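Local atomic coordinates of fibronectin type III domain-containing protein (Simiduia agarivorans, PDB entry 6P2K), a protein that probably hydrolyses xyloglucan-type beta-glucan chains as a family GH74 glycoside hydrolase, this chain being its beta-propeller catalytic part within a longer polypeptide. Residues 240-245 against 263-268; 383-388 against 434-439; 628-633 against 652-657. One frame throughout, in Å; residues are numbered along the deposited sequence.

The three contacts lie in series along a chain that, as in other GH74 enzymes, is built from seven-bladed beta-propellers. Interactions 1 and 3 sit on opposite sides of the chain's centre, their centres about 61 Å apart; interaction 2 lies about 36 Å and 43 Å from them, centre to centre, and none touches another. The side chains of R264 (interaction 1) and M632 (interaction 3) each lie about 13 Å from a bound zinc ion, too far to be ligands; that of R264 is about 11 Å from the side chain of the zinc ligand Q16. A glycerol, probably from the crystallisation liquor, lies about 4 Å from the R438 side chain of interaction 2.

Interaction 1 of 3, residues 240-245 against 263-268; sequences FLVYAT and RRYWYP
F240 and R264 meet where one blade of a beta-propeller gives way to the next: F240 leads into strand 241-246, the third of four antiparallel strands in its sheet, and R264 lies just before strand 265-270, the first strand of the following sheet. The phenyl of F240 carries most of the contact. With CG anti to the carbonyl carbon (chi1 -62°), the ring reaches across to the backbone of the second segment. R264 CA stands over one face, 3.8 Å from the F240 ring centroid and 26° off the normal, a CH-pi contact, and R264 CB lies 3.8 Å from F240 CE2. At the edge, in the ring plane, Y265 O approaches F240 CD2 to 3.1 Å. A flat ring suits this place because it can offer a face to R264 CA and an edge to Y265 O at once; R264 is the centre of an inverse gamma turn. The R264 side chain runs extended from CG to NE away from the phenyl and gives its NH2 to the carbonyl of L234. Beyond the phenyl, the compact valine V242 crosses Y265 at about a right angle, its CG2 4.0 Å from Y265 CD2; one face of the tyrosine ring is met by R263 CB, and its hydroxyl bonds to E260 O. The backbones are joined by F240 N, which donates to R263 O at 3.0 Å with an N-H...O angle of 151°. A water bridges the two backbones, 2.7 Å from F240 O and accepting from R263 N at 3.1 Å.

Interaction 2 of 3, residues 383-388 against 434-439; sequences VNWYGT and NMQHRR
W385 opens a type I' beta turn that ends at T388, M435 begins the 3-10 segment 435-437, and the two CA atoms stand 7.0 Å apart. From there the indole, its CG anti to the backbone N (chi1 -163°), lays one face against the 3-10 backbone. W385 NE1 donates to R438 O at 2.9 Å, an N-H...O angle of 147°, with the acceptor in the indole plane. M435 O is nearly as near to NE1 but lies over the ring face, at too poor an angle to bond. Beside it on the indole face Q436 CA makes a CH-pi contact, 4.0 Å from the centroid of the six-membered ring of W385. The contact docks the tip of the hairpin of strands 381-385 and 388-395 on the loop after strand 431-432, in the same sheet of this propeller protein. Tryptophan suits the place, having one polar N-H at the rim of a broad apolar plate. At its far end W385 CH2 lies over a face of the R439 guanidinium, 3.6 Å from NH1, the two planes 42° apart. R439 NH1 donates to Q436 O at 2.8 Å. At the hairpin tip Y386 packs on Y386 of two neighbouring subunits.

Interaction 3 of 3, residues 628-633 against 652-657; sequences TVYLMS and LSTDEG
L631 holds CG anti to its backbone nitrogen, with chi1 -171° and chi2 68° together carrying CD2 to 3.6 Å from G657 N, while S653, whose OG is likewise opposite its own N (chi1 160°), turns its hydroxyl into the turn that follows it. L631 and S653 form an antiparallel hydrogen-bonded pair: L631 N donates to S653 O at 2.8 Å, and S653 N returns a bond to L631 O at 2.9 Å. M632 and L652 are the neighbouring non-hydrogen-bonded pair; on their face L652 CD1 packs 3.8 Å from M632 CB, and CD2 meets the Y630 ring. Beyond, the methyls T628 CG2 and T654 CG2 touch at 3.7 Å. These are the second and third strands of a four-stranded propeller blade, and S653-T654-D655-E656-G657, with W660 beyond, fits the Asp-box motif in the turn before the fourth strand. S653 OG is the hub, giving its proton to D655 OD1 at 2.8 Å and accepting from G657 N at 2.9 Å; D655 OD2 goes on to N659. An alanine at S653 would probably leave G657 N and D655 OD1 without this mate and let the turn shift against L631. Glycine suits position 657 because a side chain there would crowd L631 CD2 and its own preceding carbonyl. A water donates to V629 O at 2.6 Å and accepts from E656 N, while the E656 carboxylate pairs with R596. Between the strands, then, backbone hydrogen bonds are flanked by apolar side chains; within the turn a neutral hydroxyl links a carboxylate to a backbone N-H.

Interaction 1 of 3, residues 240-245 against 263-268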
loop_
_atom_site.group_PDB
_atom_site.type_symbol
_atom_site.label_atom_id
_atom_site.label_comp_id
_atom_site.label_asym_id
_atom_site.label_seq_id
_atom_site.Cartn_x
_atom_site.Cartn_y
_atom_site.Cartn_z
ATOM N N PHE B 240 -10.021 49.177 -24.563
ATOM C CA PHE B 240 -11.279 49.803 -24.951
ATOM C C PHE B 240 -11.807 50.592 -23.760
ATOM O O PHE B 240 -11.845 50.075 -22.639
ATOM C CB PHE B 240 -12.319 48.766 -25.384
ATOM C CG PHE B 240 -11.938 47.954 -26.602
ATOM C CD1 PHE B 240 -10.689 48.069 -27.196
ATOM C CD2 PHE B 240 -12.851 47.067 -27.153
ATOM C CE1 PHE B 240 -10.360 47.312 -28.309
ATOM C CE2 PHE B 240 -12.530 46.309 -28.262
ATOM C CZ PHE B 240 -11.283 46.433 -28.844
ATOM N N LEU B 241 -12.217 51.833 -23.998
ATOM C CA LEU B 241 -12.667 52.706 -22.924
ATOM C C LEU B 241 -14.168 52.949 -23.019
ATOM O O LEU B 241 -14.741 53.000 -24.109
ATOM C CB LEU B 241 -11.909 54.036 -22.943
ATOM C CG LEU B 241 -10.452 53.887 -22.498
ATOM C CD1 LEU B 241 -9.724 55.219 -22.516
ATOM C CD2 LEU B 241 -10.387 53.248 -21.115
ATOM N N VAL B 242 -14.796 53.098 -21.855
ATOM C CA VAL B 242 -16.247 53.170 -21.728
ATOM C C VAL B 242 -16.649 54.610 -21.451
ATOM O O VAL B 242 -16.037 55.289 -20.617
ATOM C CB VAL B 242 -16.753 52.235 -20.614
ATOM C CG1 VAL B 242 -18.260 52.054 -20.714
ATOM C CG2 VAL B 242 -16.036 50.895 -20.689
ATOM N N TYR B 243 -17.687 55.073 -22.144
ATOM C CA TYR B 243 -18.123 56.455 -22.046
ATOM C C TYR B 243 -19.639 56.510 -21.962
ATOM O O TYR B 243 -20.342 55.541 -22.258
ATOM C CB TYR B 243 -17.646 57.290 -23.239
ATOM C CG TYR B 243 -16.149 57.340 -23.420
ATOM C CD1 TYR B 243 -15.479 56.335 -24.105
ATOM C CD2 TYR B 243 -15.406 58.405 -22.921
ATOM C CE1 TYR B 243 -14.112 56.382 -24.281
ATOM C CE2 TYR B 243 -14.037 58.461 -23.091
ATOM C CZ TYR B 243 -13.396 57.446 -23.772
ATOM O OH TYR B 243 -12.034 57.494 -23.946
ATOM N N ALA B 244 -20.134 57.674 -21.558
ATOM C CA ALA B 244 -21.560 57.939 -21.497
ATOM C C ALA B 244 -21.809 59.378 -21.908
ATOM O O ALA B 244 -21.006 60.270 -21.616
ATOM C CB ALA B 244 -22.131 57.692 -20.097
ATOM N N THR B 245 -22.918 59.590 -22.603
ATOM C CA THR B 245 -23.356 60.934 -22.917
ATOM C C THR B 245 -24.868 60.954 -22.912
ATOM O O THR B 245 -25.536 59.932 -23.100
ATOM C CB THR B 245 -22.847 61.429 -24.274
ATOM O OG1 THR B 245 -23.361 62.747 -24.520
ATOM C CG2 THR B 245 -23.328 60.512 -25.382
ATOM N N ARG B 263 -8.877 46.544 -20.908
ATOM C CA ARG B 263 -9.759 45.452 -21.292
ATOM C C ARG B 263 -10.565 45.840 -22.524
ATOM O O ARG B 263 -10.873 47.014 -22.744
ATOM C CB ARG B 263 -10.709 45.063 -20.150
ATOM C CG ARG B 263 -10.007 44.708 -18.851
ATOM C CD ARG B 263 -9.061 43.534 -19.035
ATOM N NE ARG B 263 -8.911 42.757 -17.807
ATOM C CZ ARG B 263 -8.375 41.541 -17.751
ATOM N NH1 ARG B 263 -7.927 40.957 -18.856
ATOM N NH2 ARG B 263 -8.283 40.910 -16.588
ATOM N N ARG B 264 -10.917 44.830 -23.320
ATOM C CA ARG B 264 -11.607 45.041 -24.594
ATOM C C ARG B 264 -13.124 45.071 -24.395
ATOM O O ARG B 264 -13.873 44.277 -24.963
ATOM C CB ARG B 264 -11.210 43.957 -25.590
ATOM C CG ARG B 264 -9.722 43.849 -25.860
ATOM C CD ARG B 264 -9.385 42.444 -26.320
ATOM N NE ARG B 264 -8.141 42.371 -27.077
ATOM C CZ ARG B 264 -7.065 41.706 -26.669
ATOM N NH1 ARG B 264 -7.082 41.069 -25.507
ATOM N NH2 ARG B 264 -5.971 41.681 -27.417
ATOM N N TYR B 265 -13.570 46.019 -23.571
ATOM C CA TYR B 265 -14.990 46.143 -23.268
ATOM C C TYR B 265 -15.784 46.434 -24.534
ATOM O O TYR B 265 -15.383 47.258 -25.360
ATOM C CB TYR B 265 -15.216 47.254 -22.243
ATOM C CG TYR B 265 -14.560 47.000 -20.906
ATOM C CD1 TYR B 265 -14.978 45.952 -20.095
ATOM C CD2 TYR B 265 -13.528 47.812 -20.451
ATOM C CE1 TYR B 265 -14.385 45.716 -18.869
ATOM C CE2 TYR B 265 -12.929 47.582 -19.221
ATOM C CZ TYR B 265 -13.362 46.533 -18.437
ATOM O OH TYR B 265 -12.774 46.291 -17.215
ATOM N N TRP B 266 -16.917 45.754 -24.688
ATOM C CA TRP B 266 -17.716 45.916 -25.895
ATOM C C TRP B 266 -19.157 45.514 -25.614
ATOM O O TRP B 266 -19.471 44.918 -24.580
ATOM C CB TRP B 266 -17.111 45.117 -27.061
ATOM C CG TRP B 266 -17.360 43.621 -27.071
ATOM C CD1 TRP B 266 -17.815 42.838 -26.043
ATOM C CD2 TRP B 266 -17.143 42.736 -28.177
ATOM N NE1 TRP B 266 -17.908 41.529 -26.449
ATOM C CE2 TRP B 266 -17.501 41.440 -27.755
ATOM C CE3 TRP B 266 -16.690 42.917 -29.488
ATOM C CZ2 TRP B 266 -17.416 40.332 -28.595
ATOM C CZ3 TRP B 266 -16.609 41.817 -30.320
ATOM C CH2 TRP B 266 -16.967 40.540 -29.869
ATOM N N TYR B 267 -20.030 45.851 -26.560
ATOM C CA TYR B 267 -21.442 45.491 -26.519
ATOM C C TYR B 267 -22.137 45.855 -25.201
ATOM O O TYR B 267 -22.730 44.992 -24.553
ATOM C CB TYR B 267 -21.613 44.003 -26.797
ATOM C CG TYR B 267 -21.468 43.599 -28.244
ATOM C CD1 TYR B 267 -20.218 43.513 -28.836
ATOM C CD2 TYR B 267 -22.580 43.279 -29.011
ATOM C CE1 TYR B 267 -20.074 43.130 -30.156
ATOM C CE2 TYR B 267 -22.447 42.895 -30.334
ATOM C CZ TYR B 267 -21.192 42.822 -30.901
ATOM O OH TYR B 267 -21.054 42.439 -32.215
ATOM N N PRO B 268 -22.094 47.125 -24.786
ATOM C CA PRO B 268 -22.852 47.509 -23.592
ATOM C C PRO B 268 -24.343 47.353 -23.845
ATOM O O PRO B 268 -24.811 47.412 -24.983
ATOM C CB PRO B 268 -22.465 48.975 -23.377
ATOM C CG PRO B 268 -22.095 49.459 -24.733
ATOM C CD PRO B 268 -21.434 48.290 -25.405
HETATM O O HOH W 1 -9.948 49.431 -20.759
#

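Interaction 2 of 3, residues 383-388 against 434-439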
loop_
_atom_site.group_PDB
_atom_site.type_symbol
_atom_site.label_atom_id
_atom_site.label_comp_id
_atom_site.label_asym_id
_atom_site.label_seq_id
_atom_site.Cartn_x
_atom_site.Cartn_y
_atom_site.Cartn_z
ATOM N N VAL B 383 -14.397 12.407 -11.105
ATOM C CA VAL B 383 -12.986 12.360 -11.460
ATOM C C VAL B 383 -12.229 13.124 -10.383
ATOM O O VAL B 383 -12.486 14.314 -10.164
ATOM C CB VAL B 383 -12.729 12.973 -12.846
ATOM C CG1 VAL B 383 -11.233 13.003 -13.153
ATOM C CG2 VAL B 383 -13.496 12.209 -13.914
ATOM N N ASN B 384 -11.308 12.444 -9.707
ATOM C CA ASN B 384 -10.486 13.084 -8.687
ATOM C C ASN B 384 -9.323 13.797 -9.367
ATOM O O ASN B 384 -8.524 13.161 -10.062
ATOM C CB ASN B 384 -9.978 12.046 -7.687
ATOM C CG ASN B 384 -9.525 12.663 -6.376
ATOM O OD1 ASN B 384 -9.118 13.824 -6.327
ATOM N ND2 ASN B 384 -9.594 11.884 -5.303
ATOM N N TRP B 385 -9.230 15.113 -9.179
ATOM C CA TRP B 385 -8.163 15.881 -9.810
ATOM C C TRP B 385 -7.895 17.147 -9.010
ATOM O O TRP B 385 -8.818 17.928 -8.750
ATOM C CB TRP B 385 -8.520 16.241 -11.255
ATOM C CG TRP B 385 -7.332 16.653 -12.061
ATOM C CD1 TRP B 385 -7.070 17.892 -12.566
ATOM C CD2 TRP B 385 -6.231 15.822 -12.445
ATOM N NE1 TRP B 385 -5.877 17.883 -13.246
ATOM C CE2 TRP B 385 -5.341 16.622 -13.184
ATOM C CE3 TRP B 385 -5.912 14.477 -12.233
ATOM C CZ2 TRP B 385 -4.155 16.123 -13.717
ATOM C CZ3 TRP B 385 -4.735 13.983 -12.761
ATOM C CH2 TRP B 385 -3.871 14.803 -13.495
ATOM N N TYR B 386 -6.629 17.347 -8.630
ATOM C CA TYR B 386 -6.192 18.574 -7.960
ATOM C C TYR B 386 -6.935 18.782 -6.640
ATOM O O TYR B 386 -7.378 19.886 -6.322
ATOM C CB TYR B 386 -6.359 19.783 -8.886
ATOM C CG TYR B 386 -5.458 20.960 -8.581
ATOM C CD1 TYR B 386 -4.072 20.831 -8.606
ATOM C CD2 TYR B 386 -5.996 22.209 -8.285
ATOM C CE1 TYR B 386 -3.248 21.912 -8.335
ATOM C CE2 TYR B 386 -5.182 23.293 -8.013
ATOM C CZ TYR B 386 -3.810 23.140 -8.039
ATOM O OH TYR B 386 -3.000 24.220 -7.769
ATOM N N GLY B 387 -7.083 17.705 -5.868
ATOM C CA GLY B 387 -7.731 17.780 -4.574
ATOM C C GLY B 387 -9.226 18.006 -4.599
ATOM O O GLY B 387 -9.801 18.357 -3.565
ATOM N N THR B 388 -9.876 17.816 -5.745
ATOM C CA THR B 388 -11.313 18.004 -5.870
ATOM C C THR B 388 -11.868 16.881 -6.736
ATOM O O THR B 388 -11.182 16.369 -7.625
ATOM C CB THR B 388 -11.638 19.394 -6.458
ATOM O OG1 THR B 388 -11.378 20.400 -5.471
ATOM C CG2 THR B 388 -13.097 19.506 -6.891
ATOM N N ASN B 434 -12.387 16.408 -19.168
ATOM C CA ASN B 434 -11.076 16.723 -19.725
ATOM C C ASN B 434 -10.153 17.332 -18.675
ATOM O O ASN B 434 -9.138 17.945 -19.023
ATOM C CB ASN B 434 -11.205 17.636 -20.951
ATOM C CG ASN B 434 -11.453 19.098 -20.595
ATOM O OD1 ASN B 434 -11.990 19.423 -19.539
ATOM N ND2 ASN B 434 -11.051 19.989 -21.491
ATOM N N MET B 435 -10.479 17.152 -17.389
ATOM C CA MET B 435 -9.705 17.777 -16.321
ATOM C C MET B 435 -8.266 17.275 -16.285
ATOM O O MET B 435 -7.366 18.015 -15.874
ATOM C CB MET B 435 -10.380 17.532 -14.969
ATOM C CG MET B 435 -11.734 18.216 -14.798
ATOM S SD MET B 435 -11.677 20.020 -14.924
ATOM C CE MET B 435 -10.611 20.431 -13.544
ATOM N N GLN B 436 -8.022 16.032 -16.713
ATOM C CA GLN B 436 -6.674 15.479 -16.636
ATOM C C GLN B 436 -5.707 16.109 -17.632
ATOM O O GLN B 436 -4.500 15.863 -17.525
ATOM C CB GLN B 436 -6.707 13.958 -16.827
ATOM C CG GLN B 436 -7.381 13.213 -15.672
ATOM C CD GLN B 436 -7.052 11.722 -15.633
ATOM O OE1 GLN B 436 -6.295 11.210 -16.460
ATOM N NE2 GLN B 436 -7.626 11.020 -14.660
ATOM N N HIS B 437 -6.182 16.918 -18.582
ATOM C CA HIS B 437 -5.257 17.617 -19.468
ATOM C C HIS B 437 -4.612 18.822 -18.796
ATOM O O HIS B 437 -3.603 19.331 -19.300
ATOM C CB HIS B 437 -5.968 18.030 -20.765
ATOM C CG HIS B 437 -6.484 19.438 -20.773
ATOM N ND1 HIS B 437 -7.742 19.772 -20.313
ATOM C CD2 HIS B 437 -5.931 20.590 -21.224
ATOM C CE1 HIS B 437 -7.934 21.071 -20.463
ATOM N NE2 HIS B 437 -6.850 21.591 -21.012
ATOM N N ARG B 438 -5.145 19.258 -17.657
ATOM C CA ARG B 438 -4.584 20.374 -16.901
ATOM C C ARG B 438 -3.584 19.811 -15.897
ATOM O O ARG B 438 -3.959 19.366 -14.809
ATOM C CB ARG B 438 -5.699 21.165 -16.228
ATOM C CG ARG B 438 -6.952 21.286 -17.092
ATOM C CD ARG B 438 -7.927 22.329 -16.567
ATOM N NE ARG B 438 -7.603 23.670 -17.047
ATOM C CZ ARG B 438 -8.216 24.270 -18.062
ATOM N NH1 ARG B 438 -9.186 23.650 -18.725
ATOM N NH2 ARG B 438 -7.849 25.492 -18.418
ATOM N N ARG B 439 -2.303 19.828 -16.269
ATOM C CA ARG B 439 -1.267 19.144 -15.510
ATOM C C ARG B 439 -0.706 19.977 -14.364
ATOM O O ARG B 439 0.030 19.435 -13.532
ATOM C CB ARG B 439 -0.118 18.724 -16.439
ATOM C CG ARG B 439 -0.559 17.999 -17.707
ATOM C CD ARG B 439 -1.386 16.746 -17.408
ATOM N NE ARG B 439 -0.597 15.669 -16.810
ATOM C CZ ARG B 439 -1.091 14.480 -16.478
ATOM N NH1 ARG B 439 -2.374 14.208 -16.688
ATOM N NH2 ARG B 439 -0.303 13.559 -15.938
#

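Interaction 3 of 3, residues 628-633 against 652-657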
loop_
_atom_site.group_PDB
_atom_site.type_symbol
_atom_site.label_atom_id
_atom_site.label_comp_id
_atom_site.label_asym_id
_atom_site.label_seq_id
_atom_site.Cartn_x
_atom_site.Cartn_y
_atom_site.Cartn_z
ATOM N N THR B 628 -7.342 -10.925 -48.701
ATOM C CA THR B 628 -6.815 -9.812 -49.476
ATOM C C THR B 628 -6.409 -8.694 -48.528
ATOM O O THR B 628 -7.121 -8.399 -47.563
ATOM C CB THR B 628 -7.847 -9.294 -50.488
ATOM O OG1 THR B 628 -8.123 -10.316 -51.453
ATOM C CG2 THR B 628 -7.330 -8.057 -51.208
ATOM N N VAL B 629 -5.254 -8.092 -48.792
ATOM C CA VAL B 629 -4.805 -6.910 -48.069
ATOM C C VAL B 629 -5.157 -5.694 -48.912
ATOM O O VAL B 629 -4.720 -5.576 -50.063
ATOM C CB VAL B 629 -3.300 -6.965 -47.769
ATOM C CG1 VAL B 629 -2.839 -5.646 -47.164
ATOM C CG2 VAL B 629 -2.998 -8.113 -46.825
ATOM N N TYR B 630 -5.962 -4.802 -48.351
ATOM C CA TYR B 630 -6.432 -3.617 -49.050
ATOM C C TYR B 630 -5.637 -2.399 -48.603
ATOM O O TYR B 630 -5.347 -2.238 -47.414
ATOM C CB TYR B 630 -7.925 -3.396 -48.789
ATOM C CG TYR B 630 -8.809 -4.451 -49.417
ATOM C CD1 TYR B 630 -9.196 -4.356 -50.748
ATOM C CD2 TYR B 630 -9.247 -5.544 -48.683
ATOM C CE1 TYR B 630 -10.000 -5.319 -51.330
ATOM C CE2 TYR B 630 -10.051 -6.512 -49.255
ATOM C CZ TYR B 630 -10.425 -6.393 -50.581
ATOM O OH TYR B 630 -11.223 -7.352 -51.161
ATOM N N LEU B 631 -5.279 -1.549 -49.563
ATOM C CA LEU B 631 -4.606 -0.285 -49.295
ATOM C C LEU B 631 -5.400 0.815 -49.981
ATOM O O LEU B 631 -5.495 0.835 -51.213
ATOM C CB LEU B 631 -3.159 -0.309 -49.795
ATOM C CG LEU B 631 -2.252 0.856 -49.395
ATOM C CD1 LEU B 631 -1.966 0.833 -47.896
ATOM C CD2 LEU B 631 -0.954 0.817 -50.188
ATOM N N MET B 632 -5.970 1.719 -49.188
ATOM C CA MET B 632 -6.931 2.701 -49.671
ATOM C C MET B 632 -6.433 4.106 -49.365
ATOM O O MET B 632 -6.052 4.405 -48.227
ATOM C CB MET B 632 -8.302 2.463 -49.034
ATOM C CG MET B 632 -9.412 3.353 -49.555
ATOM S SD MET B 632 -9.648 4.847 -48.565
ATOM C CE MET B 632 -10.343 4.148 -47.067
ATOM N N SER B 633 -6.449 4.964 -50.381
ATOM C CA SER B 633 -5.985 6.339 -50.267
ATOM C C SER B 633 -7.123 7.309 -50.541
ATOM O O SER B 633 -7.882 7.137 -51.501
ATOM C CB SER B 633 -4.835 6.603 -51.249
ATOM O OG SER B 633 -4.637 7.994 -51.464
ATOM N N LEU B 652 -7.778 2.516 -54.707
ATOM C CA LEU B 652 -7.648 1.232 -54.036
ATOM C C LEU B 652 -6.529 0.425 -54.674
ATOM O O LEU B 652 -6.339 0.461 -55.895
ATOM C CB LEU B 652 -8.959 0.439 -54.090
ATOM C CG LEU B 652 -9.124 -0.675 -53.053
ATOM C CD1 LEU B 652 -9.137 -0.099 -51.648
ATOM C CD2 LEU B 652 -10.391 -1.474 -53.321
ATOM N N SER B 653 -5.793 -0.305 -53.837
ATOM C CA SER B 653 -4.758 -1.218 -54.294
ATOM C C SER B 653 -4.834 -2.493 -53.470
ATOM O O SER B 653 -5.032 -2.440 -52.252
ATOM C CB SER B 653 -3.356 -0.603 -54.162
ATOM O OG SER B 653 -2.360 -1.617 -54.173
ATOM N N THR B 654 -4.673 -3.635 -54.137
ATOM C CA THR B 654 -4.616 -4.923 -53.458
ATOM C C THR B 654 -3.234 -5.558 -53.530
ATOM O O THR B 654 -3.089 -6.743 -53.213
ATOM C CB THR B 654 -5.658 -5.882 -54.036
ATOM O OG1 THR B 654 -5.456 -6.019 -55.450
ATOM C CG2 THR B 654 -7.065 -5.362 -53.777
ATOM N N ASP B 655 -2.212 -4.803 -53.929
ATOM C CA ASP B 655 -0.840 -5.303 -53.978
ATOM C C ASP B 655 0.114 -4.302 -53.339
ATOM O O ASP B 655 1.175 -3.979 -53.879
ATOM C CB ASP B 655 -0.420 -5.639 -55.412
ATOM C CG ASP B 655 -0.579 -4.470 -56.372
ATOM O OD1 ASP B 655 -0.997 -3.375 -55.940
ATOM O OD2 ASP B 655 -0.284 -4.654 -57.573
ATOM N N GLU B 656 -0.266 -3.800 -52.163
ATOM C CA GLU B 656 0.589 -2.943 -51.338
ATOM C C GLU B 656 1.084 -1.712 -52.095
ATOM O O GLU B 656 2.214 -1.259 -51.891
ATOM C CB GLU B 656 1.773 -3.734 -50.769
ATOM C CG GLU B 656 1.361 -4.863 -49.836
ATOM C CD GLU B 656 2.457 -5.257 -48.859
ATOM O OE1 GLU B 656 2.281 -6.273 -48.153
ATOM O OE2 GLU B 656 3.492 -4.555 -48.800
ATOM N N GLY B 657 0.252 -1.162 -52.976
ATOM C CA GLY B 657 0.561 0.088 -53.637
ATOM C C GLY B 657 1.306 -0.018 -54.948
ATOM O O GLY B 657 1.715 1.016 -55.488
HETATM O O HOH W 2 -3.812 -8.570 -51.416
HETATM O O HOH W 3 -2.637 -4.088 -50.637
#